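Long-range contact in 11S globulin seed storage protein (Amaranthus hypochondriacus, PDB 3QAC), which probably serves as a nutrient reservoir of the seed, its subunits built from two cupin domains and assembling into hexamers when mature: residues A[341-346]-A[401-406]. Residues are numbered along the deposited sequence; the frame is centred on the assembly and turned at random.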
ATOM      1  N   ASN A 341     -20.037  -5.167   3.265  1.00 30.51           N
ATOM      2  CA  ASN A 341     -18.690  -5.616   3.485  1.00 34.14           C
ATOM      3  C   ASN A 341     -17.866  -4.465   4.050  1.00 39.91           C
ATOM      4  O   ASN A 341     -17.871  -3.348   3.490  1.00 33.33           O
ATOM      5  CB  ASN A 341     -18.126  -6.141   2.177  1.00 33.42           C
ATOM      6  CG  ASN A 341     -18.960  -7.304   1.613  1.00 45.65           C
ATOM      7  OD1 ASN A 341     -18.662  -8.473   1.887  1.00 55.42           O
ATOM      8  ND2 ASN A 341     -20.020  -6.984   0.842  1.00 42.43           N
ATOM      9  N   LEU A 342     -17.171  -4.734   5.160  1.00 35.49           N
ATOM     10  CA  LEU A 342     -16.459  -3.683   5.895  1.00 35.76           C
ATOM     11  C   LEU A 342     -15.247  -3.201   5.161  1.00 34.69           C
ATOM     12  O   LEU A 342     -14.918  -2.015   5.201  1.00 34.80           O
ATOM     13  CB  LEU A 342     -15.946  -4.161   7.254  1.00 31.07           C
ATOM     14  CG  LEU A 342     -16.781  -4.736   8.395  1.00 39.34           C
ATOM     15  CD1 LEU A 342     -16.417  -4.035   9.711  1.00 37.45           C
ATOM     16  CD2 LEU A 342     -18.263  -4.732   8.138  1.00 37.63           C
ATOM     17  N   ASN A 343     -14.557  -4.121   4.502  1.00 32.16           N
ATOM     18  CA  ASN A 343     -13.181  -3.841   4.132  1.00 34.96           C
ATOM     19  C   ASN A 343     -12.824  -4.007   2.660  1.00 34.45           C
ATOM     20  O   ASN A 343     -11.696  -3.749   2.260  1.00 41.74           O
ATOM     21  CB  ASN A 343     -12.220  -4.652   5.031  1.00 32.92           C
ATOM     22  CG  ASN A 343     -12.802  -5.986   5.452  1.00 46.18           C
ATOM     23  OD1 ASN A 343     -13.621  -6.578   4.740  1.00 49.42           O
ATOM     24  ND2 ASN A 343     -12.390  -6.471   6.624  1.00 50.13           N
ATOM     25  N   ALA A 344     -13.775  -4.424   1.849  1.00 30.87           N
ATOM     26  CA  ALA A 344     -13.425  -4.935   0.536  1.00 31.11           C
ATOM     27  C   ALA A 344     -14.546  -4.721  -0.491  1.00 32.95           C
ATOM     28  O   ALA A 344     -15.740  -4.707  -0.140  1.00 31.34           O
ATOM     29  CB  ALA A 344     -13.087  -6.424   0.641  1.00 33.08           C
ATOM     30  N   HIS A 345     -14.148  -4.545  -1.751  1.00 29.12           N
ATOM     31  CA  HIS A 345     -15.092  -4.595  -2.861  1.00 31.57           C
ATOM     32  C   HIS A 345     -15.439  -6.044  -3.050  1.00 33.69           C
ATOM     33  O   HIS A 345     -14.622  -6.932  -2.861  1.00 32.68           O
ATOM     34  CB  HIS A 345     -14.490  -4.072  -4.180  1.00 28.25           C
ATOM     35  CG  HIS A 345     -14.104  -2.631  -4.131  1.00 33.04           C
ATOM     36  ND1 HIS A 345     -15.033  -1.612  -4.184  1.00 34.03           N
ATOM     37  CD2 HIS A 345     -12.897  -2.035  -4.015  1.00 35.08           C
ATOM     38  CE1 HIS A 345     -14.413  -0.451  -4.091  1.00 33.67           C
ATOM     39  NE2 HIS A 345     -13.117  -0.678  -3.996  1.00 36.08           N
ATOM     40  N   ASN A 346     -16.656  -6.279  -3.482  1.00 37.43           N
ATOM     41  CA  ASN A 346     -17.094  -7.625  -3.677  1.00 36.81           C
ATOM     42  C   ASN A 346     -17.513  -7.831  -5.122  1.00 38.07           C
ATOM     43  O   ASN A 346     -18.505  -7.251  -5.579  1.00 38.51           O
ATOM     44  CB  ASN A 346     -18.262  -7.861  -2.748  1.00 39.60           C
ATOM     45  CG  ASN A 346     -18.566  -9.284  -2.615  1.00 43.60           C
ATOM     46  OD1 ASN A 346     -18.529 -10.006  -3.601  1.00 43.06           O
ATOM     47  ND2 ASN A 346     -18.849  -9.728  -1.390  1.00 51.80           N
ATOM     48  N   LYS A 401     -13.094 -11.026  -3.353  1.00 36.33           N
ATOM     49  CA  LYS A 401     -13.049  -9.878  -2.462  1.00 34.91           C
ATOM     50  C   LYS A 401     -11.683  -9.229  -2.506  1.00 37.64           C
ATOM     51  O   LYS A 401     -10.654  -9.904  -2.375  1.00 34.47           O
ATOM     52  CB  LYS A 401     -13.394 -10.282  -1.036  1.00 37.29           C
ATOM     53  CG  LYS A 401     -14.882 -10.530  -0.805  1.00 42.24           C
ATOM     54  CD  LYS A 401     -15.127 -11.566   0.288  1.00 42.47           C
ATOM     55  CE  LYS A 401     -16.503 -11.394   0.951  1.00 57.02           C
ATOM     56  NZ  LYS A 401     -17.635 -12.053   0.240  1.00 52.06           N
ATOM     57  N   THR A 402     -11.682  -7.913  -2.683  1.00 30.41           N
ATOM     58  CA  THR A 402     -10.450  -7.175  -2.925  1.00 30.41           C
ATOM     59  C   THR A 402      -9.670  -6.850  -1.661  1.00 32.32           C
ATOM     60  O   THR A 402      -9.019  -5.822  -1.605  1.00 32.87           O
ATOM     61  CB  THR A 402     -10.728  -5.851  -3.639  1.00 30.77           C
ATOM     62  OG1 THR A 402     -11.502  -5.018  -2.777  1.00 28.09           O
ATOM     63  CG2 THR A 402     -11.508  -6.091  -4.928  1.00 32.49           C
ATOM     64  N   SER A 403      -9.741  -7.698  -0.638  1.00 34.60           N
ATOM     65  CA  SER A 403      -8.797  -7.564   0.472  1.00 36.72           C
ATOM     66  C   SER A 403      -8.654  -8.836   1.257  1.00 39.85           C
ATOM     67  O   SER A 403      -9.372  -9.801   1.039  1.00 36.39           O
ATOM     68  CB  SER A 403      -9.182  -6.439   1.423  1.00 38.19           C
ATOM     69  OG  SER A 403     -10.181  -6.865   2.323  1.00 41.03           O
ATOM     70  N   GLU A 404      -7.701  -8.810   2.179  1.00 43.18           N
ATOM     71  CA  GLU A 404      -7.413  -9.947   3.022  1.00 41.25           C
ATOM     72  C   GLU A 404      -8.569 -10.134   4.002  1.00 35.95           C
ATOM     73  O   GLU A 404      -9.098  -9.167   4.531  1.00 38.43           O
ATOM     74  CB  GLU A 404      -6.096  -9.707   3.760  1.00 40.61           C
ATOM     75  CG  GLU A 404      -5.839 -10.695   4.874  1.00 47.20           C
ATOM     76  CD  GLU A 404      -4.382 -10.769   5.265  1.00 52.13           C
ATOM     77  OE1 GLU A 404      -3.678  -9.734   5.130  1.00 52.46           O
ATOM     78  OE2 GLU A 404      -3.945 -11.863   5.704  1.00 46.99           O
ATOM     79  N   ASN A 405      -8.986 -11.375   4.213  1.00 42.24           N
ATOM     80  CA  ASN A 405     -10.016 -11.651   5.210  1.00 44.98           C
ATOM     81  C   ASN A 405     -11.064 -10.558   5.200  1.00 47.25           C
ATOM     82  O   ASN A 405     -11.302  -9.911   6.227  1.00 48.91           O
ATOM     83  CB  ASN A 405      -9.421 -11.698   6.615  1.00 46.37           C
ATOM     84  CG  ASN A 405      -8.084 -12.396   6.664  1.00 48.91           C
ATOM     85  OD1 ASN A 405      -7.114 -11.838   7.171  1.00 55.57           O
ATOM     86  ND2 ASN A 405      -8.025 -13.621   6.154  1.00 41.34           N
ATOM     87  N   ALA A 406     -11.655 -10.321   4.035  1.00 45.88           N
ATOM     88  CA  ALA A 406     -12.785  -9.417   3.944  1.00 44.39           C
ATOM     89  C   ALA A 406     -13.820  -9.894   4.955  1.00 47.15           C
ATOM     90  O   ALA A 406     -14.052 -11.087   5.116  1.00 45.45           O
ATOM     91  CB  ALA A 406     -13.367  -9.415   2.527  1.00 36.99           C
TER
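Thr402 and His345 are joined by two hydrogen bonds at the point where two loops of the C-terminal cupin domain meet. The backbone N of Thr402 donates to His345 O at 3.1 Å, nearly straight (162°) and in the carbonyl plane. In return, His345 N gives its hydrogen to the hydroxyl OG1 of Thr402 at 2.9 Å. That hydroxyl sits between the backbone N and carbonyl carbon of its own residue (chi1 64°), which swings it back across the gap to the amide and also brings it near the plane of the imidazole, at the ring edge. Threonine suits the place because its other branch, CG2, packs on His345 CB at 3.7 Å. With an alanine in its place, His345 N would probably lose its acceptor and His345 CB the packing of CG2. Lys401 adds a CA-H...O contact to the same carbonyl, extending the antiparallel, non-hydrogen-bonded pairing of Lys401 with Asn346 at the ends of strands 394-401 and 346-351.

Apolar contact centres on Ala344, whose CB meets Ala406 CB at 3.5 Å; a methyl is small enough for the two loops to come this close. The Ser403 hydroxyl OG lies against the same Ala344 CB at 3.4 Å, in van der Waals contact. On the face that Lys401 and Asn346 share, the lysine side chain lies alongside Asn346, pointing the same way, and crosses Asn341 at about a right angle, its CE 3.8 Å from Asn341 OD1.

Gln172 of the second subunit hydrogen-bonds both Thr402 OG1, through NE2, and His345 NE2, through its backbone O. This is consistent with the loop pair of the C-terminal cupin domain and the subunit interface being linked through one threonine hydroxyl.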